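Local structure of NAD-dependent epimerase/dehydratase (Methanobrevibacter ruminantium, 6DNT) at residues V200-F205 with I269-G274; V250-K255 with I319-D324; V62-N67 with L84-E89. The protein probably interconverts UDP-N-acetylglucosamine and its C4 epimer, UDP-N-acetylgalactosamine, using bound NAD as cofactor. All blocks are in the same frame, centred on the assembly; numbering follows the deposited sequence.

Contact 1. Residues V200-F205 with I269-G274. With NAD (nicotinamide-adenine-dinucleotide), chain B.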
loop_
_atom_site.group_PDB
_atom_site.type_symbol
_atom_site.label_atom_id
_atom_site.label_comp_id
_atom_site.label_asym_id
_atom_site.label_seq_id
_atom_site.Cartn_x
_atom_site.Cartn_y
_atom_site.Cartn_z
ATOM N N VAL A 200 -2.278 -14.741 -7.023
ATOM C CA VAL A 200 -3.108 -13.948 -7.914
ATOM C C VAL A 200 -3.941 -13.025 -7.037
ATOM O O VAL A 200 -4.521 -13.470 -6.050
ATOM C CB VAL A 200 -4.029 -14.799 -8.801
ATOM C CG1 VAL A 200 -5.101 -13.929 -9.450
ATOM C CG2 VAL A 200 -3.238 -15.537 -9.881
ATOM N N ALA A 201 -3.973 -11.743 -7.394
ATOM C CA ALA A 201 -4.855 -10.782 -6.771
ATOM C C ALA A 201 -5.993 -10.546 -7.751
ATOM O O ALA A 201 -5.766 -10.226 -8.918
ATOM C CB ALA A 201 -4.103 -9.493 -6.483
ATOM N N LEU A 202 -7.217 -10.720 -7.284
ATOM C CA LEU A 202 -8.394 -10.584 -8.139
ATOM C C LEU A 202 -9.126 -9.285 -7.800
ATOM O O LEU A 202 -9.599 -9.117 -6.682
ATOM C CB LEU A 202 -9.310 -11.790 -7.945
ATOM C CG LEU A 202 -8.729 -13.144 -8.374
ATOM C CD1 LEU A 202 -9.612 -14.284 -7.908
ATOM C CD2 LEU A 202 -8.518 -13.215 -9.884
ATOM N N ARG A 203 -9.234 -8.374 -8.765
ATOM C CA ARG A 203 -9.947 -7.119 -8.541
ATOM C C ARG A 203 -11.411 -7.320 -8.916
ATOM O O ARG A 203 -11.773 -7.263 -10.098
ATOM C CB ARG A 203 -9.329 -5.987 -9.332
ATOM C CG ARG A 203 -7.949 -5.605 -8.829
ATOM C CD ARG A 203 -7.349 -4.508 -9.667
ATOM N NE ARG A 203 -6.009 -4.187 -9.203
ATOM C CZ ARG A 203 -5.098 -3.539 -9.926
ATOM N NH1 ARG A 203 -5.360 -3.109 -11.162
ATOM N NH2 ARG A 203 -3.896 -3.329 -9.419
ATOM N N TYR A 204 -12.244 -7.585 -7.911
ATOM C CA TYR A 204 -13.676 -7.792 -8.169
ATOM C C TYR A 204 -14.341 -6.465 -8.464
ATOM O O TYR A 204 -14.023 -5.440 -7.861
ATOM C CB TYR A 204 -14.424 -8.411 -6.983
ATOM C CG TYR A 204 -13.827 -9.660 -6.382
ATOM C CD1 TYR A 204 -13.080 -10.551 -7.143
ATOM C CD2 TYR A 204 -14.025 -9.940 -5.044
ATOM C CE1 TYR A 204 -12.540 -11.700 -6.574
ATOM C CE2 TYR A 204 -13.499 -11.084 -4.463
ATOM C CZ TYR A 204 -12.751 -11.951 -5.233
ATOM O OH TYR A 204 -12.225 -13.084 -4.653
ATOM N N PHE A 205 -15.298 -6.504 -9.380
ATOM C CA PHE A 205 -16.150 -5.356 -9.625
ATOM C C PHE A 205 -17.403 -5.584 -8.774
ATOM O O PHE A 205 -17.273 -5.995 -7.608
ATOM C CB PHE A 205 -16.300 -5.120 -11.142
ATOM C CG PHE A 205 -15.106 -4.422 -11.744
ATOM C CD1 PHE A 205 -13.851 -5.045 -11.767
ATOM C CD2 PHE A 205 -15.216 -3.135 -12.255
ATOM C CE1 PHE A 205 -12.743 -4.390 -12.282
ATOM C CE2 PHE A 205 -14.118 -2.483 -12.786
ATOM C CZ PHE A 205 -12.876 -3.105 -12.803
ATOM N N ILE A 269 -5.650 -9.526 -11.774
ATOM C CA ILE A 269 -6.645 -9.729 -12.837
ATOM C C ILE A 269 -7.980 -9.126 -12.397
ATOM O O ILE A 269 -8.427 -9.373 -11.289
ATOM C CB ILE A 269 -6.872 -11.232 -13.129
ATOM C CG1 ILE A 269 -5.566 -11.931 -13.529
ATOM C CG2 ILE A 269 -7.907 -11.422 -14.225
ATOM C CD1 ILE A 269 -5.690 -13.441 -13.573
ATOM N N ASN A 270 -8.603 -8.339 -13.270
ATOM C CA ASN A 270 -9.985 -7.867 -13.059
ATOM C C ASN A 270 -10.966 -9.031 -13.184
ATOM O O ASN A 270 -10.843 -9.847 -14.102
ATOM C CB ASN A 270 -10.394 -6.840 -14.116
ATOM C CG ASN A 270 -9.664 -5.531 -13.993
ATOM O OD1 ASN A 270 -9.282 -5.109 -12.910
ATOM N ND2 ASN A 270 -9.502 -4.846 -15.122
ATOM N N VAL A 271 -11.958 -9.108 -12.303
ATOM C CA VAL A 271 -13.011 -10.107 -12.449
ATOM C C VAL A 271 -14.348 -9.386 -12.560
ATOM O O VAL A 271 -14.820 -8.762 -11.613
ATOM C CB VAL A 271 -13.038 -11.158 -11.318
ATOM C CG1 VAL A 271 -13.912 -12.342 -11.739
ATOM C CG2 VAL A 271 -11.633 -11.642 -11.019
ATOM N N ALA A 272 -14.933 -9.475 -13.754
ATOM C CA ALA A 272 -16.143 -8.761 -14.115
ATOM C C ALA A 272 -16.627 -9.339 -15.445
ATOM O O ALA A 272 -16.042 -10.310 -15.922
ATOM C CB ALA A 272 -15.842 -7.281 -14.265
ATOM N N LEU A 273 -17.652 -8.731 -16.048
ATOM C CA LEU A 273 -18.080 -9.114 -17.405
ATOM C C LEU A 273 -17.600 -8.184 -18.514
ATOM O O LEU A 273 -17.670 -8.552 -19.684
ATOM C CB LEU A 273 -19.598 -9.225 -17.465
ATOM C CG LEU A 273 -20.257 -10.275 -16.587
ATOM C CD1 LEU A 273 -21.730 -10.422 -16.951
ATOM C CD2 LEU A 273 -19.559 -11.618 -16.722
ATOM N N GLY A 274 -17.066 -7.020 -18.159
ATOM C CA GLY A 274 -16.716 -6.008 -19.142
ATOM C C GLY A 274 -17.942 -5.420 -19.824
ATOM O O GLY A 274 -17.868 -5.005 -20.969
HETATM P PA NAD B . -18.141 -10.548 3.911
HETATM O O1A NAD B . -19.408 -11.303 3.640
HETATM O O2A NAD B . -18.134 -9.540 5.007
HETATM O O5B NAD B . -17.003 -11.661 4.167
HETATM C C5B NAD B . -15.845 -11.377 4.949
HETATM C C4B NAD B . -15.710 -12.528 5.925
HETATM O O4B NAD B . -14.497 -12.351 6.660
HETATM C C3B NAD B . -16.838 -12.573 6.949
HETATM O O3B NAD B . -17.345 -13.899 7.012
HETATM C C2B NAD B . -16.212 -12.106 8.253
HETATM O O2B NAD B . -16.767 -12.674 9.452
HETATM C C1B NAD B . -14.758 -12.486 8.054
HETATM N N9A NAD B . -13.759 -11.635 8.716
HETATM C C8A NAD B . -13.648 -10.285 8.648
HETATM N N7A NAD B . -12.558 -9.857 9.333
HETATM C C5A NAD B . -11.935 -10.968 9.814
HETATM C C6A NAD B . -10.731 -11.240 10.614
HETATM N N6A NAD B . -9.961 -10.225 11.036
HETATM N N1A NAD B . -10.444 -12.547 10.904
HETATM C C2A NAD B . -11.219 -13.561 10.482
HETATM N N3A NAD B . -12.338 -13.386 9.741
HETATM C C4A NAD B . -12.721 -12.122 9.396
HETATM O O3 NAD B . -17.632 -9.835 2.560
HETATM P PN NAD B . -17.632 -10.376 1.072
HETATM O O1N NAD B . -17.801 -11.864 1.009
HETATM O O2N NAD B . -18.527 -9.496 0.242
HETATM O O5D NAD B . -16.131 -9.989 0.671
HETATM C C5D NAD B . -15.132 -11.011 0.579
HETATM C C4D NAD B . -13.859 -10.376 0.024
HETATM O O4D NAD B . -14.122 -9.865 -1.285
HETATM C C3D NAD B . -13.356 -9.209 0.866
HETATM O O3D NAD B . -11.918 -9.194 0.894
HETATM C C2D NAD B . -13.881 -8.004 0.125
HETATM O O2D NAD B . -13.119 -6.837 0.402
HETATM C C1D NAD B . -13.780 -8.472 -1.309
HETATM N N1N NAD B . -14.653 -7.773 -2.258
HETATM C C2N NAD B . -15.990 -7.900 -2.203
HETATM C C3N NAD B . -16.805 -7.246 -3.122
HETATM C C7N NAD B . -18.314 -7.337 -3.106
HETATM O O7N NAD B . -18.941 -6.725 -3.964
HETATM N N7N NAD B . -18.963 -8.027 -2.174
HETATM C C4N NAD B . -16.188 -6.469 -4.107
HETATM C C5N NAD B . -14.810 -6.341 -4.141
HETATM C C6N NAD B . -14.056 -6.998 -3.189
#
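Leu202 and Val271 pack closely on one face of two parallel strands, with CD2 of Leu202 3.7 Å from CG2 of Val271. Beneath them four backbone bonds zip the strands together, from Ile269 N to Ala201 O at 2.9 Å up to the longer Phe205 N to Val271 O at 3.2 Å. On the opposite face Asn270 stands nearly upright to the Phe205 ring (planes 83° apart), its OD1 in the ring plane at the edge and 3.6 Å from CE1. The same OD1 is bonded to Tyr157 OH. The extended Arg203 chain leaves this face to form a salt bridge with Glu185. Tyr204, its OH bonded to Ser151, packs on the cofactor, CD2 3.5 Å from C6N of the NAD nicotinamide, consistent with the C-terminal part of a strand of a Rossmann-type sheet lining the dinucleotide site. The fit is loose at Val200, whose CG1 comes no closer than 4.2 Å to Ile269 CD1. Phe205 CB still packs 3.8 Å from Ala272 CB, and only then do the segments part, at the partly exposed Leu273 and Gly274. Strand 147-153 pairs with 200-205 as well, while helix 250-262 covers the Leu202, Tyr204 and Val271 face through Ile253 and Asn257.

Contact 2. Residues V250-K255 with I319-D324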
loop_
_atom_site.group_PDB
_atom_site.type_symbol
_atom_site.label_atom_id
_atom_site.label_comp_id
_atom_site.label_asym_id
_atom_site.label_seq_id
_atom_site.Cartn_x
_atom_site.Cartn_y
_atom_site.Cartn_z
ATOM N N VAL A 250 -21.721 -13.920 -7.922
ATOM C CA VAL A 250 -20.853 -14.491 -6.889
ATOM C C VAL A 250 -20.327 -15.886 -7.260
ATOM O O VAL A 250 -19.184 -16.220 -6.903
ATOM C CB VAL A 250 -21.538 -14.515 -5.508
ATOM C CG1 VAL A 250 -22.729 -15.483 -5.479
ATOM C CG2 VAL A 250 -20.527 -14.842 -4.397
ATOM N N LYS A 251 -21.123 -16.691 -7.970
ATOM C CA LYS A 251 -20.632 -18.019 -8.379
ATOM C C LYS A 251 -19.567 -17.939 -9.457
ATOM O O LYS A 251 -18.706 -18.816 -9.537
ATOM C CB LYS A 251 -21.779 -18.963 -8.757
ATOM C CG LYS A 251 -22.664 -19.219 -7.559
ATOM C CD LYS A 251 -23.663 -20.323 -7.809
ATOM C CE LYS A 251 -24.702 -20.339 -6.703
ATOM N NZ LYS A 251 -25.706 -21.407 -6.941
ATOM N N GLU A 252 -19.569 -16.862 -10.240
ATOM C CA GLU A 252 -18.504 -16.611 -11.192
ATOM C C GLU A 252 -17.220 -16.185 -10.476
ATOM O O GLU A 252 -16.136 -16.579 -10.874
ATOM C CB GLU A 252 -18.914 -15.554 -12.219
ATOM C CG GLU A 252 -20.131 -15.922 -13.056
ATOM C CD GLU A 252 -19.807 -16.909 -14.172
ATOM O OE1 GLU A 252 -19.159 -17.934 -13.904
ATOM O OE2 GLU A 252 -20.218 -16.675 -15.330
ATOM N N ILE A 253 -17.354 -15.392 -9.422
ATOM C CA ILE A 253 -16.203 -15.020 -8.587
ATOM C C ILE A 253 -15.559 -16.276 -7.974
ATOM O O ILE A 253 -14.332 -16.404 -7.966
ATOM C CB ILE A 253 -16.599 -14.035 -7.466
ATOM C CG1 ILE A 253 -17.087 -12.700 -8.052
ATOM C CG2 ILE A 253 -15.423 -13.801 -6.520
ATOM C CD1 ILE A 253 -16.071 -11.947 -8.888
ATOM N N ALA A 254 -16.389 -17.192 -7.483
ATOM C CA ALA A 254 -15.892 -18.445 -6.928
ATOM C C ALA A 254 -15.110 -19.245 -7.975
ATOM O O ALA A 254 -13.999 -19.713 -7.699
ATOM C CB ALA A 254 -17.025 -19.261 -6.333
ATOM N N LYS A 255 -15.664 -19.358 -9.185
ATOM C CA LYS A 255 -14.956 -20.020 -10.293
ATOM C C LYS A 255 -13.599 -19.371 -10.596
ATOM O O LYS A 255 -12.582 -20.064 -10.750
ATOM C CB LYS A 255 -15.805 -20.035 -11.569
ATOM C CG LYS A 255 -16.873 -21.112 -11.589
ATOM C CD LYS A 255 -17.557 -21.186 -12.954
ATOM C CE LYS A 255 -18.826 -22.031 -12.902
ATOM N NZ LYS A 255 -19.452 -22.143 -14.253
ATOM N N ILE A 319 -6.142 -16.946 -16.687
ATOM C CA ILE A 319 -6.615 -18.042 -15.842
ATOM C C ILE A 319 -7.640 -18.932 -16.559
ATOM O O ILE A 319 -8.343 -19.707 -15.928
ATOM C CB ILE A 319 -7.160 -17.522 -14.486
ATOM C CG1 ILE A 319 -8.298 -16.514 -14.677
ATOM C CG2 ILE A 319 -6.033 -16.872 -13.692
ATOM C CD1 ILE A 319 -9.153 -16.346 -13.439
ATOM N N SER A 320 -7.687 -18.834 -17.888
ATOM C CA SER A 320 -8.638 -19.575 -18.719
ATOM C C SER A 320 -10.091 -19.468 -18.240
ATOM O O SER A 320 -10.819 -20.456 -18.230
ATOM C CB SER A 320 -8.205 -21.043 -18.818
ATOM O OG SER A 320 -6.857 -21.124 -19.263
ATOM N N PHE A 321 -10.507 -18.260 -17.853
ATOM C CA PHE A 321 -11.876 -18.040 -17.401
ATOM C C PHE A 321 -12.686 -17.213 -18.398
ATOM O O PHE A 321 -12.282 -16.122 -18.778
ATOM C CB PHE A 321 -11.885 -17.380 -16.024
ATOM C CG PHE A 321 -13.263 -17.188 -15.446
ATOM C CD1 PHE A 321 -14.216 -18.222 -15.474
ATOM C CD2 PHE A 321 -13.610 -15.986 -14.844
ATOM C CE1 PHE A 321 -15.480 -18.039 -14.931
ATOM C CE2 PHE A 321 -14.878 -15.800 -14.304
ATOM C CZ PHE A 321 -15.804 -16.830 -14.336
ATOM N N LYS A 322 -13.822 -17.765 -18.823
ATOM C CA LYS A 322 -14.789 -17.067 -19.671
ATOM C C LYS A 322 -16.102 -17.039 -18.895
ATOM O O LYS A 322 -16.793 -18.051 -18.829
ATOM C CB LYS A 322 -14.972 -17.789 -21.021
ATOM C CG LYS A 322 -13.899 -17.483 -22.063
ATOM C CD LYS A 322 -14.114 -18.245 -23.378
ATOM C CE LYS A 322 -13.057 -17.921 -24.427
ATOM N NZ LYS A 322 -13.239 -18.671 -25.699
ATOM N N PRO A 323 -16.439 -15.900 -18.271
ATOM C CA PRO A 323 -17.727 -15.862 -17.579
ATOM C C PRO A 323 -18.906 -15.872 -18.553
ATOM O O PRO A 323 -18.758 -15.452 -19.700
ATOM C CB PRO A 323 -17.671 -14.555 -16.791
ATOM C CG PRO A 323 -16.676 -13.711 -17.503
ATOM C CD PRO A 323 -15.672 -14.652 -18.093
ATOM N N ASP A 324 -20.051 -16.368 -18.091
ATOM C CA ASP A 324 -21.261 -16.442 -18.928
ATOM C C ASP A 324 -21.710 -15.012 -19.245
ATOM O O ASP A 324 -21.872 -14.207 -18.335
ATOM C CB ASP A 324 -22.404 -17.176 -18.210
ATOM C CG ASP A 324 -22.057 -18.605 -17.810
ATOM O OD1 ASP A 324 -21.261 -19.264 -18.513
ATOM O OD2 ASP A 324 -22.600 -19.087 -16.791
HETATM O O HOH W 1 -21.774 -14.502 -15.661
#
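Glu252 reaches from helix 250-262 across to Phe321, Pro323 and Asp324. From CB outward, its side chain first meets the Phe321 ring, CB sitting in the ring plane at its edge. At CG the chain bends (chi2 -78°), which swings the carboxylate along the ring toward the loop instead of straight out from the helix. CD lies equally far, 4.0 Å, from Asp324 N and Phe321 CZ. The carboxylate stands almost perpendicular to the ring, their planes 87° apart, with OE1 3.6 Å from Phe321 CZ. OE2 goes the other way and takes the polar contacts: Asp324 N donates to it at 2.8 Å, and a water donates at 2.7 Å. OE2 also lies against Pro323, 3.5 Å from CA and 3.6 Å from CB. The water donates to Asp324 O too, so both backbone polar groups of Asp324 are tied to one carboxylate oxygen. Behind this, Pro323 N lies over the centre of one face of the Phe321 ring, and Lys255 CB flanks CE1. The contact thus pins the loop leading to helix 328-341 against the start of helix 250-262. Chemically it is a compromise: Glu252 OE2 lies only 3.7 Å from Asp324 OD2, a like-charge approach that may raise the proton affinity of one acid, though the amide and water bonds to OE2, and Lys255 NZ 5.1 Å from Asp324 OD2, should ease it.

Contact 3. Residues V62-N67 with L84-E89. With NAD (nicotinamide-adenine-dinucleotide), chain B.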
loop_
_atom_site.group_PDB
_atom_site.type_symbol
_atom_site.label_atom_id
_atom_site.label_comp_id
_atom_site.label_asym_id
_atom_site.label_seq_id
_atom_site.Cartn_x
_atom_site.Cartn_y
_atom_site.Cartn_z
ATOM N N VAL A 62 -11.077 -28.518 3.509
ATOM C CA VAL A 62 -11.159 -27.061 3.620
ATOM C C VAL A 62 -11.145 -26.652 5.079
ATOM O O VAL A 62 -11.966 -27.118 5.870
ATOM C CB VAL A 62 -12.445 -26.506 2.981
ATOM C CG1 VAL A 62 -12.485 -24.984 3.093
ATOM C CG2 VAL A 62 -12.535 -26.919 1.523
ATOM N N THR A 63 -10.230 -25.748 5.416
ATOM C CA THR A 63 -10.190 -25.113 6.717
ATOM C C THR A 63 -10.622 -23.667 6.529
ATOM O O THR A 63 -9.977 -22.919 5.804
ATOM C CB THR A 63 -8.781 -25.148 7.319
ATOM O OG1 THR A 63 -8.430 -26.513 7.610
ATOM C CG2 THR A 63 -8.696 -24.342 8.588
ATOM N N ILE A 64 -11.721 -23.305 7.169
ATOM C CA ILE A 64 -12.185 -21.925 7.199
ATOM C C ILE A 64 -11.602 -21.244 8.422
ATOM O O ILE A 64 -11.647 -21.806 9.522
ATOM C CB ILE A 64 -13.717 -21.859 7.253
ATOM C CG1 ILE A 64 -14.304 -22.381 5.941
ATOM C CG2 ILE A 64 -14.196 -20.433 7.556
ATOM C CD1 ILE A 64 -15.822 -22.478 5.981
ATOM N N ILE A 65 -11.072 -20.025 8.250
ATOM C CA ILE A 65 -10.775 -19.152 9.396
ATOM C C ILE A 65 -11.700 -17.947 9.292
ATOM O O ILE A 65 -11.650 -17.219 8.307
ATOM C CB ILE A 65 -9.304 -18.674 9.440
ATOM C CG1 ILE A 65 -8.328 -19.856 9.308
ATOM C CG2 ILE A 65 -9.058 -17.913 10.735
ATOM C CD1 ILE A 65 -6.883 -19.452 9.075
ATOM N N ASP A 66 -12.543 -17.740 10.298
ATOM C CA ASP A 66 -13.542 -16.677 10.226
ATOM C C ASP A 66 -13.940 -16.294 11.629
ATOM O O ASP A 66 -14.238 -17.169 12.444
ATOM C CB ASP A 66 -14.748 -17.172 9.429
ATOM C CG ASP A 66 -15.626 -16.050 8.919
ATOM O OD1 ASP A 66 -16.148 -15.284 9.735
ATOM O OD2 ASP A 66 -15.795 -15.955 7.688
ATOM N N ASN A 67 -13.963 -14.991 11.925
ATOM C CA ASN A 67 -14.329 -14.540 13.260
ATOM C C ASN A 67 -15.827 -14.217 13.455
ATOM O O ASN A 67 -16.189 -13.694 14.511
ATOM C CB ASN A 67 -13.469 -13.348 13.693
ATOM C CG ASN A 67 -13.734 -12.085 12.883
ATOM O OD1 ASN A 67 -14.558 -12.071 11.961
ATOM N ND2 ASN A 67 -13.012 -11.026 13.216
ATOM N N LEU A 84 -14.800 -30.540 6.165
ATOM C CA LEU A 84 -14.743 -29.169 6.665
ATOM C C LEU A 84 -14.133 -29.068 8.039
ATOM O O LEU A 84 -14.432 -29.873 8.916
ATOM C CB LEU A 84 -16.151 -28.582 6.719
ATOM C CG LEU A 84 -16.262 -27.116 7.118
ATOM C CD1 LEU A 84 -15.577 -26.245 6.076
ATOM C CD2 LEU A 84 -17.724 -26.762 7.271
ATOM N N THR A 85 -13.299 -28.042 8.226
ATOM C CA THR A 85 -12.872 -27.590 9.524
ATOM C C THR A 85 -13.156 -26.099 9.623
ATOM O O THR A 85 -12.892 -25.361 8.688
ATOM C CB THR A 85 -11.361 -27.861 9.731
ATOM O OG1 THR A 85 -11.157 -29.281 9.845
ATOM C CG2 THR A 85 -10.837 -27.162 10.969
ATOM N N ILE A 86 -13.684 -25.665 10.754
ATOM C CA ILE A 86 -13.934 -24.249 10.988
ATOM C C ILE A 86 -13.175 -23.819 12.219
ATOM O O ILE A 86 -13.319 -24.426 13.288
ATOM C CB ILE A 86 -15.424 -23.936 11.193
ATOM C CG1 ILE A 86 -16.196 -24.547 10.023
ATOM C CG2 ILE A 86 -15.649 -22.414 11.292
ATOM C CD1 ILE A 86 -17.679 -24.566 10.201
ATOM N N ILE A 87 -12.411 -22.739 12.063
ATOM C CA ILE A 87 -11.663 -22.123 13.146
ATOM C C ILE A 87 -12.275 -20.749 13.332
ATOM O O ILE A 87 -12.155 -19.896 12.446
ATOM C CB ILE A 87 -10.153 -22.022 12.811
ATOM C CG1 ILE A 87 -9.600 -23.420 12.479
ATOM C CG2 ILE A 87 -9.419 -21.386 13.982
ATOM C CD1 ILE A 87 -8.132 -23.484 12.074
ATOM N N LYS A 88 -12.936 -20.560 14.467
ATOM C CA LYS A 88 -13.679 -19.335 14.767
ATOM C C LYS A 88 -12.764 -18.381 15.504
ATOM O O LYS A 88 -12.775 -18.290 16.730
ATOM C CB LYS A 88 -14.935 -19.647 15.575
ATOM C CG LYS A 88 -15.983 -20.377 14.760
ATOM C CD LYS A 88 -17.288 -20.546 15.525
ATOM C CE LYS A 88 -18.317 -21.276 14.687
ATOM N NZ LYS A 88 -19.561 -21.487 15.474
ATOM N N GLU A 89 -11.958 -17.660 14.732
ATOM C CA GLU A 89 -10.917 -16.835 15.286
ATOM C C GLU A 89 -10.578 -15.685 14.348
ATOM O O GLU A 89 -10.728 -15.800 13.129
ATOM C CB GLU A 89 -9.680 -17.711 15.506
ATOM C CG GLU A 89 -8.640 -17.127 16.424
ATOM C CD GLU A 89 -7.590 -18.138 16.847
ATOM O OE1 GLU A 89 -7.509 -19.227 16.231
ATOM O OE2 GLU A 89 -6.824 -17.823 17.790
HETATM P PA NAD B . -18.141 -10.548 3.911
HETATM O O1A NAD B . -19.408 -11.303 3.640
HETATM O O2A NAD B . -18.134 -9.540 5.007
HETATM O O5B NAD B . -17.003 -11.661 4.167
HETATM C C5B NAD B . -15.845 -11.377 4.949
HETATM C C4B NAD B . -15.710 -12.528 5.925
HETATM O O4B NAD B . -14.497 -12.351 6.660
HETATM C C3B NAD B . -16.838 -12.573 6.949
HETATM O O3B NAD B . -17.345 -13.899 7.012
HETATM C C2B NAD B . -16.212 -12.106 8.253
HETATM O O2B NAD B . -16.767 -12.674 9.452
HETATM C C1B NAD B . -14.758 -12.486 8.054
HETATM N N9A NAD B . -13.759 -11.635 8.716
HETATM C C8A NAD B . -13.648 -10.285 8.648
HETATM N N7A NAD B . -12.558 -9.857 9.333
HETATM C C5A NAD B . -11.935 -10.968 9.814
HETATM C C6A NAD B . -10.731 -11.240 10.614
HETATM N N6A NAD B . -9.961 -10.225 11.036
HETATM N N1A NAD B . -10.444 -12.547 10.904
HETATM C C2A NAD B . -11.219 -13.561 10.482
HETATM N N3A NAD B . -12.338 -13.386 9.741
HETATM C C4A NAD B . -12.721 -12.122 9.396
HETATM O O3 NAD B . -17.632 -9.835 2.560
HETATM P PN NAD B . -17.632 -10.376 1.072
HETATM O O1N NAD B . -17.801 -11.864 1.009
HETATM O O2N NAD B . -18.527 -9.496 0.242
HETATM O O5D NAD B . -16.131 -9.989 0.671
HETATM C C5D NAD B . -15.132 -11.011 0.579
HETATM C C4D NAD B . -13.859 -10.376 0.024
HETATM O O4D NAD B . -14.122 -9.865 -1.285
HETATM C C3D NAD B . -13.356 -9.209 0.866
HETATM O O3D NAD B . -11.918 -9.194 0.894
HETATM C C2D NAD B . -13.881 -8.004 0.125
HETATM O O2D NAD B . -13.119 -6.837 0.402
HETATM C C1D NAD B . -13.780 -8.472 -1.309
HETATM N N1N NAD B . -14.653 -7.773 -2.258
HETATM C C2N NAD B . -15.990 -7.900 -2.203
HETATM C C3N NAD B . -16.805 -7.246 -3.122
HETATM C C7N NAD B . -18.314 -7.337 -3.106
HETATM O O7N NAD B . -18.941 -6.725 -3.964
HETATM N N7N NAD B . -18.963 -8.027 -2.174
HETATM C C4N NAD B . -16.188 -6.469 -4.107
HETATM C C5N NAD B . -14.810 -6.341 -4.141
HETATM C C6N NAD B . -14.056 -6.998 -3.189
#
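Thr63 and Ile87 lean into each other at a slant on one face of a pair of parallel strands, the methyl CG2 of Thr63 3.6 Å from the CD1 end of Ile87. On that face Thr63 and Thr85 also lie side by side, pointing the same way, and Ile65 and Ile87 both turn onto helix 96-99. The reverse face carries Val62, Ile64, Leu84 and Ile86. There Leu84, with CG set opposite its backbone N (chi1 -175°), folds its CD1 back across the gap to sit 3.8 Å from CD1 of Ile64. Backbone bonds alternate between the strands, beginning with Thr85 N to Val62 O at 2.9 Å and running through Ile64 and Ile87 to Asp66 N. Within the chain's sheet, strand 84-87 pairs only with 61-65. The layout is that of a Rossmann fold, in which an acidic residue near the C-terminal end of the second strand takes the adenosine ribose, as Asp66 does here: its side chain turns from 84-89 toward NAD, accepting from O2B at OD1 and from O3B at OD2, both at 2.7 Å. Leu68 N and Leu45 N also donate to this carboxylate and help hold its orientation. Asn67, whose CG lies between its backbone N and carbonyl carbon (chi1 67°), spreads its amide over a face of the adenine, OD1 3.2 Å from C4A; Ser69 and Asp90 fix the amide's rotation. From the neighbouring segment Glu89 O approaches the base at C2A, 3.5 Å away, while its N makes a weak bond to Asp66 O.

Contact 3 closes first along the chain. Contacts 1 and 2 follow with alternating segments: 200-205, 250-255, 269-274, 319-324. They lie side by side, centres about 10 Å apart; helix 250-262 is followed in the chain by strand 267-271. Ile253 packs on Val271, Ile319 on Ile269, and Pro323 on Leu273. Contact 3 is remote, about 25 Å from contact 1 and 24 Å from contact 2 between centres. Contacts 1 and 3 nevertheless belong to one mixed sheet and touch the two ends of the same NAD, contact 3 at the adenosine and contact 1 at the nicotinamide. Contact 2 holds the loop before helix 328-341 against helix 250-262, whose Ile253 packs on Tyr204, a residue of the NAD pocket.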